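Local coordinates for putative phenazine biosynthesis PhzC/PhzF protein (Clostridium difficile, PDB 4DUN) that probably acts as an isomerase of the PhzF family, whose members are related to diaminopimelate epimerase, at residues 124-129 and 139-144; 145-150 and 168-173; 22-27 and 49-54; 58-63 and 74-79; 222-227 and 234-239. All coordinates share one frame; numbering follows the deposited sequence. Where two conformers were deposited one is given.

Contact 1 (124-129 and 139-144); sequences IELSPQ and SDVYSS
Val141 lays its CG1 methyl over two apolar side chains of segment 124-129, with Val141 CG1 3.7 Å from Ile124 CG1 and 3.9 Å from Leu126 CG. Leu126 passes Val141 at about a right angle, and its CD1 lies 4.0 Å from Val141 CG2, so both methyls of the valine are used. Ile124 has CG1 between its own backbone N and carbonyl carbon (chi1 60°). This rotamer turns both branches of the isoleucine toward Ser143, whose CB is met by Ile124 CG2 at 3.8 Å and by Ile124 CD1 at 3.9 Å. The serine meets it with carbon, while its OG is hydrogen-bonded to Trp173 NE1. One direct backbone bond joins the segments: Ile124 N donates to Val141 O over 3.0 Å and nearly straight (167°). The return bond of an antiparallel pair is replaced by a water that accepts from Val141 N at 2.9 Å and has Ile124 O in its reach at 3.0 Å. The two chains thus part just after the short strand 122-123, whose Ile122 still pairs with Ser143. Beyond this point segment 124-129 swings away to Ser127, the N-cap of helix 128-133. Strand 140-143 itself lies at the protein surface between strand 122-123 and strand 147-150; Val141 also touches Leu147 of the latter, and the CD1 end of Ile124 also packs on Trp173.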
# COMPACT_ATOMS: atom_id res chain seq x y z
N ILE A 124 16.93 -3.01 32.42
CA ILE A 124 16.81 -1.63 32.91
C ILE A 124 15.55 -1.50 33.78
O ILE A 124 14.71 -2.40 33.80
CB ILE A 124 16.81 -0.56 31.78
CG1 ILE A 124 15.61 -0.76 30.79
CG2 ILE A 124 18.17 -0.48 31.05
CD1 ILE A 124 15.21 0.48 29.94
N GLU A 125 15.44 -0.37 34.46
CA GLU A 125 14.27 0.02 35.24
C GLU A 125 13.67 1.23 34.57
O GLU A 125 14.37 2.23 34.39
CB GLU A 125 14.65 0.32 36.70
CG GLU A 125 14.79 -0.91 37.57
CD GLU A 125 15.55 -0.71 38.87
OE1 GLU A 125 15.97 -1.73 39.46
OE2 GLU A 125 15.73 0.46 39.29
N LEU A 126 12.41 1.14 34.15
CA LEU A 126 11.74 2.29 33.54
C LEU A 126 11.33 3.29 34.61
O LEU A 126 10.93 2.88 35.70
CB LEU A 126 10.48 1.86 32.76
CG LEU A 126 10.67 0.96 31.55
CD1 LEU A 126 9.35 0.55 31.00
CD2 LEU A 126 11.49 1.65 30.45
N SER A 127 11.36 4.58 34.26
CA SER A 127 10.89 5.66 35.12
C SER A 127 9.36 5.56 35.26
O SER A 127 8.74 5.01 34.35
CB SER A 127 11.28 7.01 34.52
OG SER A 127 10.58 7.24 33.31
N PRO A 128 8.73 6.10 36.33
CA PRO A 128 7.26 6.01 36.43
C PRO A 128 6.52 6.50 35.17
O PRO A 128 5.52 5.89 34.80
CB PRO A 128 6.94 6.88 37.64
CG PRO A 128 8.16 6.78 38.49
CD PRO A 128 9.30 6.76 37.52
N GLN A 129 7.04 7.56 34.49
CA GLN A 129 6.45 8.11 33.26
C GLN A 129 6.57 7.13 32.08
O GLN A 129 5.60 6.96 31.34
CB GLN A 129 7.10 9.45 32.87
CG GLN A 129 6.49 10.65 33.58
CD GLN A 129 7.27 11.91 33.34
OE1 GLN A 129 8.35 12.12 33.90
NE2 GLN A 129 6.73 12.79 32.50
N SER A 139 7.08 -8.48 32.98
CA SER A 139 7.81 -9.22 34.02
C SER A 139 9.18 -8.57 34.20
O SER A 139 9.65 -8.39 35.33
CB SER A 139 7.97 -10.69 33.64
OG SER A 139 6.76 -11.24 33.14
N ASP A 140 9.81 -8.19 33.07
CA ASP A 140 11.14 -7.57 33.01
C ASP A 140 11.23 -6.62 31.82
O ASP A 140 10.44 -6.73 30.86
CB ASP A 140 12.24 -8.66 32.91
CG ASP A 140 12.47 -9.47 34.17
OD1 ASP A 140 12.97 -8.90 35.16
OD2 ASP A 140 12.18 -10.69 34.15
N VAL A 141 12.19 -5.70 31.86
CA VAL A 141 12.43 -4.71 30.80
C VAL A 141 13.91 -4.76 30.43
O VAL A 141 14.76 -4.69 31.32
CB VAL A 141 11.99 -3.27 31.22
CG1 VAL A 141 12.25 -2.27 30.10
CG2 VAL A 141 10.51 -3.23 31.63
N TYR A 142 14.23 -4.90 29.12
CA TYR A 142 15.60 -4.93 28.61
C TYR A 142 15.78 -3.84 27.57
O TYR A 142 14.81 -3.35 26.98
CB TYR A 142 15.97 -6.32 28.05
CG TYR A 142 16.19 -7.34 29.14
CD1 TYR A 142 15.10 -7.95 29.78
CD2 TYR A 142 17.47 -7.71 29.54
CE1 TYR A 142 15.29 -8.86 30.82
CE2 TYR A 142 17.67 -8.64 30.56
CZ TYR A 142 16.58 -9.21 31.19
OH TYR A 142 16.77 -10.13 32.20
N SER A 143 17.03 -3.41 27.37
CA SER A 143 17.30 -2.29 26.49
C SER A 143 18.42 -2.54 25.53
O SER A 143 19.44 -3.13 25.89
CB SER A 143 17.62 -1.05 27.34
OG SER A 143 17.90 0.11 26.58
N SER A 144 18.24 -2.09 24.28
CA SER A 144 19.21 -2.13 23.18
C SER A 144 18.79 -1.02 22.20
O SER A 144 18.34 0.02 22.66
CB SER A 144 19.26 -3.51 22.53
OG SER A 144 20.24 -3.60 21.51
O HOH W 1 13.49 -5.13 34.35

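Contact 2 (145-150 and 168-173); sequences RDLILL and RKLTDW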
# COMPACT_ATOMS: atom_id res chain seq x y z
N ARG A 145 18.91 -1.24 20.87
CA ARG A 145 18.44 -0.27 19.86
C ARG A 145 16.92 -0.07 20.09
O ARG A 145 16.40 1.05 20.08
CB ARG A 145 18.72 -0.80 18.45
CG ARG A 145 18.21 0.11 17.33
CD ARG A 145 18.09 -0.62 16.01
NE ARG A 145 17.05 -1.64 16.03
CZ ARG A 145 16.85 -2.52 15.05
NH1 ARG A 145 15.89 -3.43 15.16
NH2 ARG A 145 17.59 -2.49 13.96
N ASP A 146 16.25 -1.19 20.41
CA ASP A 146 14.82 -1.28 20.71
C ASP A 146 14.58 -1.53 22.19
O ASP A 146 15.48 -2.01 22.91
CB ASP A 146 14.20 -2.44 19.90
CG ASP A 146 14.47 -2.38 18.41
OD1 ASP A 146 14.10 -1.37 17.78
OD2 ASP A 146 15.08 -3.33 17.88
N LEU A 147 13.36 -1.23 22.65
CA LEU A 147 12.93 -1.51 24.02
C LEU A 147 12.33 -2.91 24.02
O LEU A 147 11.52 -3.23 23.14
CB LEU A 147 11.92 -0.47 24.52
CG LEU A 147 11.39 -0.66 25.94
CD1 LEU A 147 12.50 -0.47 26.99
CD2 LEU A 147 10.25 0.35 26.22
N ILE A 148 12.75 -3.75 24.97
CA ILE A 148 12.27 -5.13 25.02
C ILE A 148 11.45 -5.32 26.28
O ILE A 148 11.97 -5.15 27.39
CB ILE A 148 13.45 -6.13 24.93
CG1 ILE A 148 14.26 -5.88 23.62
CG2 ILE A 148 12.94 -7.59 25.00
CD1 ILE A 148 15.67 -6.34 23.67
N LEU A 149 10.18 -5.72 26.10
CA LEU A 149 9.25 -5.95 27.21
C LEU A 149 8.94 -7.42 27.31
O LEU A 149 8.33 -8.01 26.40
CB LEU A 149 7.94 -5.14 27.03
CG LEU A 149 8.09 -3.62 26.74
CD1 LEU A 149 6.74 -2.96 26.46
CD2 LEU A 149 8.83 -2.90 27.87
N LEU A 150 9.40 -8.03 28.40
CA LEU A 150 9.12 -9.44 28.64
C LEU A 150 7.74 -9.58 29.25
O LEU A 150 7.49 -9.09 30.36
CB LEU A 150 10.21 -10.09 29.54
CG LEU A 150 9.92 -11.54 29.97
CD1 LEU A 150 10.08 -12.52 28.80
CD2 LEU A 150 10.76 -11.95 31.15
N ARG A 168 5.18 6.54 20.79
CA ARG A 168 6.02 7.56 20.15
C ARG A 168 6.77 8.43 21.18
O ARG A 168 7.79 9.03 20.85
CB ARG A 168 5.19 8.46 19.23
CG ARG A 168 5.06 7.92 17.83
CD ARG A 168 4.49 8.94 16.86
NE ARG A 168 3.08 9.25 17.13
CZ ARG A 168 2.04 8.54 16.70
NH1 ARG A 168 2.23 7.43 16.00
NH2 ARG A 168 0.80 8.94 16.96
N LYS A 169 6.25 8.50 22.42
CA LYS A 169 6.83 9.30 23.51
C LYS A 169 8.05 8.59 24.14
O LYS A 169 8.80 9.23 24.88
CB LYS A 169 5.78 9.64 24.57
CG LYS A 169 4.72 10.62 24.08
CD LYS A 169 3.61 10.83 25.11
CE LYS A 169 2.42 11.55 24.51
NZ LYS A 169 1.32 11.70 25.50
N LEU A 170 8.29 7.29 23.80
CA LEU A 170 9.45 6.52 24.26
C LEU A 170 10.60 6.71 23.24
O LEU A 170 10.99 5.77 22.54
CB LEU A 170 9.10 5.02 24.44
CG LEU A 170 8.03 4.68 25.47
CD1 LEU A 170 7.40 3.35 25.16
CD2 LEU A 170 8.59 4.69 26.90
N THR A 171 11.11 7.96 23.16
CA THR A 171 12.12 8.44 22.21
C THR A 171 13.52 7.82 22.36
O THR A 171 14.33 7.95 21.44
CB THR A 171 12.24 9.98 22.30
OG1 THR A 171 12.47 10.36 23.67
CG2 THR A 171 11.02 10.70 21.75
N ASP A 172 13.80 7.13 23.48
CA ASP A 172 15.10 6.49 23.71
C ASP A 172 15.32 5.24 22.84
O ASP A 172 16.46 4.79 22.73
CB ASP A 172 15.25 6.11 25.19
CG ASP A 172 16.15 7.00 26.02
OD1 ASP A 172 16.50 8.11 25.54
OD2 ASP A 172 16.49 6.61 27.16
N TRP A 173 14.25 4.69 22.21
CA TRP A 173 14.34 3.45 21.43
C TRP A 173 13.72 3.59 20.02
O TRP A 173 12.84 4.43 19.82
CB TRP A 173 13.65 2.30 22.20
CG TRP A 173 14.31 2.05 23.53
CD1 TRP A 173 15.48 1.37 23.75
CD2 TRP A 173 13.94 2.64 24.79
NE1 TRP A 173 15.82 1.44 25.08
CE2 TRP A 173 14.90 2.23 25.74
CE3 TRP A 173 12.87 3.44 25.21
CZ2 TRP A 173 14.84 2.61 27.09
CZ3 TRP A 173 12.79 3.81 26.55
CH2 TRP A 173 13.76 3.39 27.47
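Asp146 OD2 is gripped twice by the guanidinium of Arg145, side-on: Arg145 NH1 donates to Asp146 OD2 over 2.8 Å along its syn lone pair, while Arg145 NE reaches Asp146 OD2 at 3.2 Å from above the carboxylate plane. The pair precedes strand 147-150, whose first residue, Leu147, points toward a type I beta turn, Leu170 to Trp173, that leads toward strand 176-181, the parallel neighbour of 147-150. The salt bridge has further ties, Tyr191 OH and, weakly, Gly175 N to Asp146 OD1, and Ser205 OG to Arg145 NH1, so the carboxylate is held against rotation. Arg145 lies about 11 Å, side chain to side chain, from Glu47, the predicted active-site residue.

Across the contact the apolar work falls to Leu147 and the indole of Trp173. Leu147 CB makes a CH-pi contact over the five-membered ring of Trp173, 3.8 Å from its centroid and 21° off the normal. With CG anti to the backbone N (chi1 180°), Leu147 sends CD1 on over the same face, 3.7 Å above the plane of the Trp173 ring. The opposite face carries Asp172 CB. Leu147 CD2 also meets Leu170 CD1 at 4.3 Å. Arg145 O lies at the ring edge, near its plane, and makes a bent CA-H...O contact with Trp173 CA at 3.4 Å.

Contact 3 (22-27 and 49-54); sequences AGVCVL and AFVVKG
Five backbone hydrogen bonds join strands 22-27 and 49-54 in parallel, running from Ala49 N to Gly23 O (2.8 Å) up to Lys53 N to Leu27 O (3.1 Å). All five are nearly straight.

Sulfur and aromatic groups meet on the face of Cys25, Leu27, Phe50 and Val52. Cys25 CB lies 3.7 Å from Phe50 CD2. In the conformer given, Cys25 SG is 5.0 Å from the centroid of the Phe50 ring, an oblique sulfur-aromatic contact; Cys25 has a second conformer, so this contact is less certain. Apolar contact continues there with Leu27 CD1 4.1 Å from Val52 CG2.

On the other face, Val24 and Val26 line up with Ala49 and Val51. Lys53, with CG between its backbone N and carbonyl carbon (chi1 37°), runs extended across Val26 at about a right angle, with Lys53 CD 3.9 Å from Val26 CG1. The ammonium reaches Glu5 in a long, weak ion pair.

The Val24, Val26 and Val51 face packs on helix 73-87, and Phe50 on helix 33-43, the helix that links the two strands. A curved strand wall around a central helix, with another helix outside, is the pattern of a diaminopimelate epimerase-like domain.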
# COMPACT_ATOMS: atom_id res chain seq x y z
N ALA A 22 7.56 -7.83 0.14
CA ALA A 22 8.43 -6.87 -0.53
C ALA A 22 8.28 -6.96 -2.04
O ALA A 22 8.03 -8.05 -2.57
CB ALA A 22 9.89 -7.11 -0.16
N GLY A 23 8.44 -5.83 -2.71
CA GLY A 23 8.57 -5.78 -4.16
C GLY A 23 10.05 -5.97 -4.44
O GLY A 23 10.89 -5.55 -3.63
N VAL A 24 10.41 -6.65 -5.52
CA VAL A 24 11.81 -6.86 -5.91
C VAL A 24 11.91 -6.57 -7.40
O VAL A 24 11.34 -7.31 -8.21
CB VAL A 24 12.39 -8.28 -5.58
CG1 VAL A 24 13.87 -8.37 -5.99
CG2 VAL A 24 12.22 -8.65 -4.10
N CYS A 25 12.65 -5.52 -7.76
CA CYS A 25 12.82 -5.09 -9.15
C CYS A 25 14.26 -5.38 -9.60
O CYS A 25 15.20 -4.85 -8.99
CB CYS A 25 12.47 -3.61 -9.26
SG CYS A 25 12.61 -2.95 -10.93
N VAL A 26 14.43 -6.26 -10.61
CA VAL A 26 15.74 -6.70 -11.08
C VAL A 26 16.07 -5.94 -12.36
O VAL A 26 15.32 -6.03 -13.34
CB VAL A 26 15.88 -8.24 -11.24
CG1 VAL A 26 17.31 -8.63 -11.64
CG2 VAL A 26 15.44 -8.98 -9.98
N LEU A 27 17.17 -5.16 -12.32
CA LEU A 27 17.57 -4.30 -13.44
C LEU A 27 18.86 -4.75 -14.10
O LEU A 27 19.81 -5.11 -13.41
CB LEU A 27 17.79 -2.86 -12.94
CG LEU A 27 16.63 -2.16 -12.22
CD1 LEU A 27 17.16 -1.03 -11.35
CD2 LEU A 27 15.67 -1.58 -13.22
N ALA A 49 12.73 -3.46 -3.25
CA ALA A 49 14.17 -3.70 -3.38
C ALA A 49 14.55 -3.59 -4.86
O ALA A 49 13.79 -4.04 -5.73
CB ALA A 49 14.52 -5.08 -2.84
N PHE A 50 15.66 -2.93 -5.14
CA PHE A 50 16.15 -2.76 -6.51
C PHE A 50 17.50 -3.41 -6.59
O PHE A 50 18.40 -3.00 -5.86
CB PHE A 50 16.25 -1.27 -6.91
CG PHE A 50 14.91 -0.60 -7.00
CD1 PHE A 50 14.33 -0.02 -5.87
CD2 PHE A 50 14.23 -0.55 -8.21
CE1 PHE A 50 13.04 0.53 -5.94
CE2 PHE A 50 12.94 0.02 -8.27
CZ PHE A 50 12.36 0.55 -7.14
N VAL A 51 17.64 -4.42 -7.45
CA VAL A 51 18.89 -5.15 -7.65
C VAL A 51 19.46 -4.76 -9.00
O VAL A 51 18.78 -4.95 -10.03
CB VAL A 51 18.71 -6.70 -7.54
CG1 VAL A 51 20.01 -7.44 -7.87
CG2 VAL A 51 18.17 -7.12 -6.16
N VAL A 52 20.70 -4.24 -9.02
CA VAL A 52 21.39 -3.94 -10.26
C VAL A 52 22.37 -5.05 -10.49
O VAL A 52 23.30 -5.24 -9.70
CB VAL A 52 22.08 -2.54 -10.31
CG1 VAL A 52 22.84 -2.34 -11.63
CG2 VAL A 52 21.07 -1.41 -10.09
N LYS A 53 22.16 -5.82 -11.56
CA LYS A 53 23.10 -6.89 -11.86
C LYS A 53 24.15 -6.35 -12.81
O LYS A 53 23.82 -5.92 -13.91
CB LYS A 53 22.42 -8.18 -12.38
CG LYS A 53 21.21 -8.04 -13.28
CD LYS A 53 20.60 -9.40 -13.57
CE LYS A 53 19.62 -9.39 -14.71
NZ LYS A 53 19.25 -10.77 -15.14
N GLY A 54 25.38 -6.26 -12.30
CA GLY A 54 26.56 -5.80 -13.03
C GLY A 54 27.62 -6.88 -13.13
O GLY A 54 27.45 -7.98 -12.59

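Contact 4 (58-63 and 74-79); sequences YELRWF and HATLAA. With NI (nickel (II) ion), chain D; SO4 (sulfate ion), chain B.
Trp62, with CG anti to its carbonyl carbon but chi1 narrowed to -38°, swings its indole toward helix 73-87, and Thr76 holds OG1 anti to its own carbonyl carbon to meet it. Trp62 NE1 donates to Thr76 OG1 at the ring edge, a weak bond of 3.2 Å bent to 127°. The stronger partner of Thr76 OG1 is Cys72 O, which fixes the hydroxyl to accept from the indole. Trp62 CD1 touches Ala75 CB at 3.8 Å. Leu60 CD2 lies 3.7 Å from Thr76 OG1, Leu60 CD1 4.1 Å from Ala79 CB, and Leu60 CG sits over one face of the Trp62 ring.

His74, whose CB points away from the strand, binds the nickel ion through NE2 at 2.0 Å; five atoms from elsewhere complete the site. At the helix N terminus His74 N gives a weak bond of 3.0 Å to sulfate O4, and Gly73 N, Gly204 N and Ser205 OG bond the same sulfate. Ala75 lies about 4 Å, side chain to side chain, from Glu47, the predicted active-site residue. The sulfate probably comes from the crystallisation liquor, but N-H groups gathered round it are consistent with a pocket for an anionic group.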
# COMPACT_ATOMS: atom_id res chain seq x y z
N TYR A 58 26.22 -7.55 -7.36
CA TYR A 58 24.85 -7.05 -7.23
C TYR A 58 24.82 -5.84 -6.33
O TYR A 58 25.24 -5.94 -5.17
CB TYR A 58 23.85 -8.08 -6.66
CG TYR A 58 23.69 -9.35 -7.44
CD1 TYR A 58 23.10 -9.35 -8.71
CD2 TYR A 58 24.06 -10.58 -6.90
CE1 TYR A 58 22.96 -10.53 -9.44
CE2 TYR A 58 23.89 -11.77 -7.61
CZ TYR A 58 23.35 -11.73 -8.88
OH TYR A 58 23.23 -12.91 -9.59
N GLU A 59 24.31 -4.71 -6.83
CA GLU A 59 24.06 -3.54 -5.99
C GLU A 59 22.64 -3.63 -5.55
O GLU A 59 21.77 -3.92 -6.38
CB GLU A 59 24.29 -2.23 -6.76
CG GLU A 59 25.75 -1.85 -6.89
CD GLU A 59 25.91 -0.51 -7.56
OE1 GLU A 59 25.05 0.38 -7.36
OE2 GLU A 59 26.90 -0.36 -8.32
N LEU A 60 22.38 -3.41 -4.27
CA LEU A 60 21.03 -3.54 -3.72
C LEU A 60 20.65 -2.27 -2.97
O LEU A 60 21.40 -1.85 -2.08
CB LEU A 60 20.94 -4.78 -2.79
CG LEU A 60 19.65 -4.98 -1.92
CD1 LEU A 60 18.39 -5.17 -2.80
CD2 LEU A 60 19.82 -6.14 -0.92
N ARG A 61 19.53 -1.68 -3.37
CA ARG A 61 18.89 -0.59 -2.66
C ARG A 61 17.43 -0.91 -2.28
O ARG A 61 16.82 -1.70 -2.89
CB ARG A 61 18.93 0.73 -3.45
CG ARG A 61 20.30 1.21 -3.85
CD ARG A 61 20.24 2.44 -4.76
NE ARG A 61 21.52 2.91 -5.27
CZ ARG A 61 22.16 3.97 -4.78
NH1 ARG A 61 21.66 4.63 -3.79
NH2 ARG A 61 23.30 4.36 -5.29
N TRP A 62 16.96 -0.27 -1.24
CA TRP A 62 15.59 -0.43 -0.80
C TRP A 62 14.93 0.92 -0.62
O TRP A 62 15.51 1.83 -0.10
CB TRP A 62 15.49 -1.18 0.53
CG TRP A 62 16.43 -2.30 0.77
CD1 TRP A 62 16.20 -3.61 0.56
CD2 TRP A 62 17.74 -2.21 1.30
NE1 TRP A 62 17.25 -4.34 0.93
CE2 TRP A 62 18.24 -3.51 1.36
CE3 TRP A 62 18.54 -1.16 1.72
CZ2 TRP A 62 19.47 -3.79 1.84
CZ3 TRP A 62 19.76 -1.44 2.16
CH2 TRP A 62 20.23 -2.74 2.23
N PHE A 63 13.68 0.98 -1.03
CA PHE A 63 12.87 2.18 -0.91
C PHE A 63 11.54 1.84 -0.30
O PHE A 63 10.87 0.90 -0.74
CB PHE A 63 12.63 2.78 -2.30
CG PHE A 63 13.82 3.47 -2.92
CD1 PHE A 63 14.85 2.72 -3.49
CD2 PHE A 63 13.88 4.85 -2.99
CE1 PHE A 63 15.94 3.36 -4.09
CE2 PHE A 63 14.97 5.49 -3.60
CZ PHE A 63 15.99 4.74 -4.13
N HIS A 74 14.71 -8.08 6.02
CA HIS A 74 13.60 -8.89 5.51
C HIS A 74 13.45 -8.72 3.96
O HIS A 74 13.24 -9.73 3.27
CB HIS A 74 12.27 -8.62 6.28
CG HIS A 74 11.91 -7.16 6.42
ND1 HIS A 74 11.18 -6.49 5.45
CD2 HIS A 74 12.16 -6.29 7.45
CE1 HIS A 74 11.01 -5.25 5.90
NE2 HIS A 74 11.61 -5.07 7.08
N ALA A 75 13.63 -7.49 3.42
CA ALA A 75 13.54 -7.34 1.95
C ALA A 75 14.79 -7.89 1.27
O ALA A 75 14.71 -8.31 0.12
CB ALA A 75 13.33 -5.88 1.54
N THR A 76 15.94 -7.95 2.01
CA THR A 76 17.17 -8.54 1.49
C THR A 76 16.95 -10.05 1.28
O THR A 76 17.41 -10.59 0.27
CB THR A 76 18.37 -8.23 2.39
OG1 THR A 76 18.51 -6.81 2.45
CG2 THR A 76 19.68 -8.84 1.86
N LEU A 77 16.25 -10.72 2.22
CA LEU A 77 15.92 -12.15 2.08
C LEU A 77 15.08 -12.34 0.80
O LEU A 77 15.39 -13.23 -0.01
CB LEU A 77 15.16 -12.63 3.34
CG LEU A 77 14.94 -14.15 3.48
CD1 LEU A 77 14.80 -14.54 4.95
CD2 LEU A 77 13.67 -14.60 2.75
N ALA A 78 14.05 -11.48 0.59
CA ALA A 78 13.22 -11.54 -0.63
C ALA A 78 14.08 -11.39 -1.90
O ALA A 78 13.88 -12.14 -2.87
CB ALA A 78 12.14 -10.47 -0.60
N ALA A 79 15.02 -10.43 -1.92
CA ALA A 79 15.91 -10.21 -3.07
C ALA A 79 16.78 -11.48 -3.34
O ALA A 79 16.94 -11.87 -4.48
CB ALA A 79 16.80 -9.00 -2.84
NI NI D . 11.85 -3.43 8.26
S SO4 B . 15.57 -6.62 9.62
O1 SO4 B . 15.64 -5.42 8.80
O2 SO4 B . 16.89 -7.29 9.73
O3 SO4 B . 15.14 -6.21 10.92
O4 SO4 B . 14.64 -7.56 9.02

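Contact 5 (222-227 and 234-239); sequences KMVAAQ and IIQCEV
Lys222 and Glu238 lie side by side and point the same way, with Lys222 CG 3.8 Å from Glu238 CG. Their charged ends do not meet: Lys222 NZ stays 5.0 Å from Glu238 OE1. Next along this face Val224 CG2 touches both ends of the Gln236 amide, bent back at chi2, and lies 3.6 Å from Gln236 OE1; Val224 and Glu238 each have a second conformer. Ile234 CD1 then reaches Ala226 CB at 3.9 Å. The other face carries Met223, Ala225, Ile235 and Cys237: Cys237 SG lies 4.0 Å from Ala225 CB, and Ile235, folded by chi2 of 87°, brings its CD1 to 3.7 Å from Ala225 O.

These pairs are set by an antiparallel beta hairpin, strands 222-227 and 233-239. Met223 with Cys237 and Ala225 with Ile235 are its hydrogen-bonded pairs; Met223 N to Cys237 O, at 2.9 Å, is almost straight (176°).

Outside the hairpin, Ala225 and Cys237 pack on His207 and Ile211 of helix 207-218, and Met223 on Phe187 of strand 187-193. Strand 244-259 lies along the far edge of 233-239, where Gln236 pairs with Ser248. Gln227 sends its amide to Asp200 O and Thr203 N.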
# COMPACT_ATOMS: atom_id res chain seq x y z
N LYS A 222 20.07 -23.63 19.34
CA LYS A 222 19.20 -23.66 18.16
C LYS A 222 17.78 -23.55 18.63
O LYS A 222 17.35 -24.32 19.49
CB LYS A 222 19.39 -24.94 17.34
CG LYS A 222 20.68 -24.98 16.54
CD LYS A 222 20.75 -26.22 15.63
CE LYS A 222 19.96 -26.08 14.35
NZ LYS A 222 20.06 -27.30 13.51
N MET A 223 17.04 -22.57 18.09
CA MET A 223 15.66 -22.30 18.49
C MET A 223 14.82 -21.91 17.31
O MET A 223 15.34 -21.53 16.26
CB MET A 223 15.63 -21.14 19.52
CG MET A 223 16.29 -21.44 20.85
SD MET A 223 16.40 -19.98 21.91
CE MET A 223 17.77 -19.09 21.10
N VAL A 224 13.49 -21.98 17.49
CA VAL A 224 12.54 -21.49 16.50
C VAL A 224 11.74 -20.39 17.19
O VAL A 224 11.36 -20.53 18.36
CB VAL A 224 11.66 -22.59 15.82
CG1 VAL A 224 10.63 -23.19 16.78
CG2 VAL A 224 10.99 -22.04 14.56
N ALA A 225 11.54 -19.28 16.49
CA ALA A 225 10.79 -18.13 16.99
C ALA A 225 9.65 -17.81 16.06
O ALA A 225 9.73 -18.06 14.85
CB ALA A 225 11.72 -16.92 17.10
N ALA A 226 8.59 -17.25 16.61
CA ALA A 226 7.47 -16.78 15.80
C ALA A 226 7.30 -15.31 16.07
O ALA A 226 7.55 -14.83 17.18
CB ALA A 226 6.18 -17.55 16.15
N GLN A 227 6.93 -14.57 15.04
CA GLN A 227 6.57 -13.16 15.17
C GLN A 227 5.07 -13.15 14.99
O GLN A 227 4.59 -13.53 13.92
CB GLN A 227 7.33 -12.25 14.18
CG GLN A 227 7.08 -10.78 14.54
CD GLN A 227 8.22 -9.87 14.17
OE1 GLN A 227 9.40 -10.24 14.22
NE2 GLN A 227 7.88 -8.63 13.81
N ILE A 234 7.90 -16.88 10.84
CA ILE A 234 8.66 -17.95 11.48
C ILE A 234 10.13 -17.66 11.20
O ILE A 234 10.50 -17.43 10.05
CB ILE A 234 8.23 -19.36 11.01
CG1 ILE A 234 6.74 -19.66 11.39
CG2 ILE A 234 9.19 -20.44 11.55
CD1 ILE A 234 6.42 -19.83 12.95
N ILE A 235 10.94 -17.66 12.27
CA ILE A 235 12.37 -17.36 12.18
C ILE A 235 13.17 -18.48 12.80
O ILE A 235 12.97 -18.80 13.99
CB ILE A 235 12.72 -16.01 12.89
CG1 ILE A 235 11.78 -14.84 12.48
CG2 ILE A 235 14.20 -15.66 12.65
CD1 ILE A 235 10.45 -14.73 13.34
N GLN A 236 14.07 -19.07 12.02
CA GLN A 236 15.00 -20.10 12.50
C GLN A 236 16.17 -19.34 13.10
O GLN A 236 16.71 -18.43 12.44
CB GLN A 236 15.46 -21.07 11.39
CG GLN A 236 14.34 -21.77 10.61
CD GLN A 236 13.37 -22.53 11.46
OE1 GLN A 236 13.73 -23.19 12.45
NE2 GLN A 236 12.09 -22.44 11.11
N CYS A 237 16.52 -19.68 14.34
CA CYS A 237 17.51 -18.98 15.16
C CYS A 237 18.61 -19.89 15.59
O CYS A 237 18.34 -21.01 16.05
CB CYS A 237 16.83 -18.40 16.40
SG CYS A 237 15.55 -17.19 16.04
N GLU A 238 19.86 -19.42 15.52
CA GLU A 238 21.02 -20.19 15.96
C GLU A 238 22.12 -19.29 16.49
O GLU A 238 22.49 -18.31 15.83
CB GLU A 238 21.55 -21.10 14.84
CG GLU A 238 22.70 -21.99 15.27
CD GLU A 238 23.27 -22.95 14.24
OE1 GLU A 238 22.68 -23.08 13.14
OE2 GLU A 238 24.30 -23.60 14.55
N VAL A 239 22.67 -19.66 17.67
CA VAL A 239 23.78 -18.96 18.32
C VAL A 239 25.02 -19.53 17.66
O VAL A 239 25.22 -20.76 17.70
CB VAL A 239 23.80 -19.14 19.87
CG1 VAL A 239 25.01 -18.44 20.49
CG2 VAL A 239 22.52 -18.65 20.51

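From the N terminus, contact 3 comes first, closing the excursion through helix 33-43 between two parallel strands. Contact 4 follows once that is closed: strand 57-63, the antiparallel neighbour of 47-54, meets helix 73-87, whose residues also back contact 3. These two touch, with centres about 7 Å apart. Contact 1 then closes the turn through helix 128-133, and contact 2 the longer helical passage from strand 147-150; they adjoin through the neighbouring strands 140-143 and 147-150. Contact 5 closes the hairpin last. All five lie in series, none nested or crossed. Contacts 3 and 4 lie across the chain's centre from contacts 1 and 2, and strand 244-259 runs from 233-239 back to 4-11.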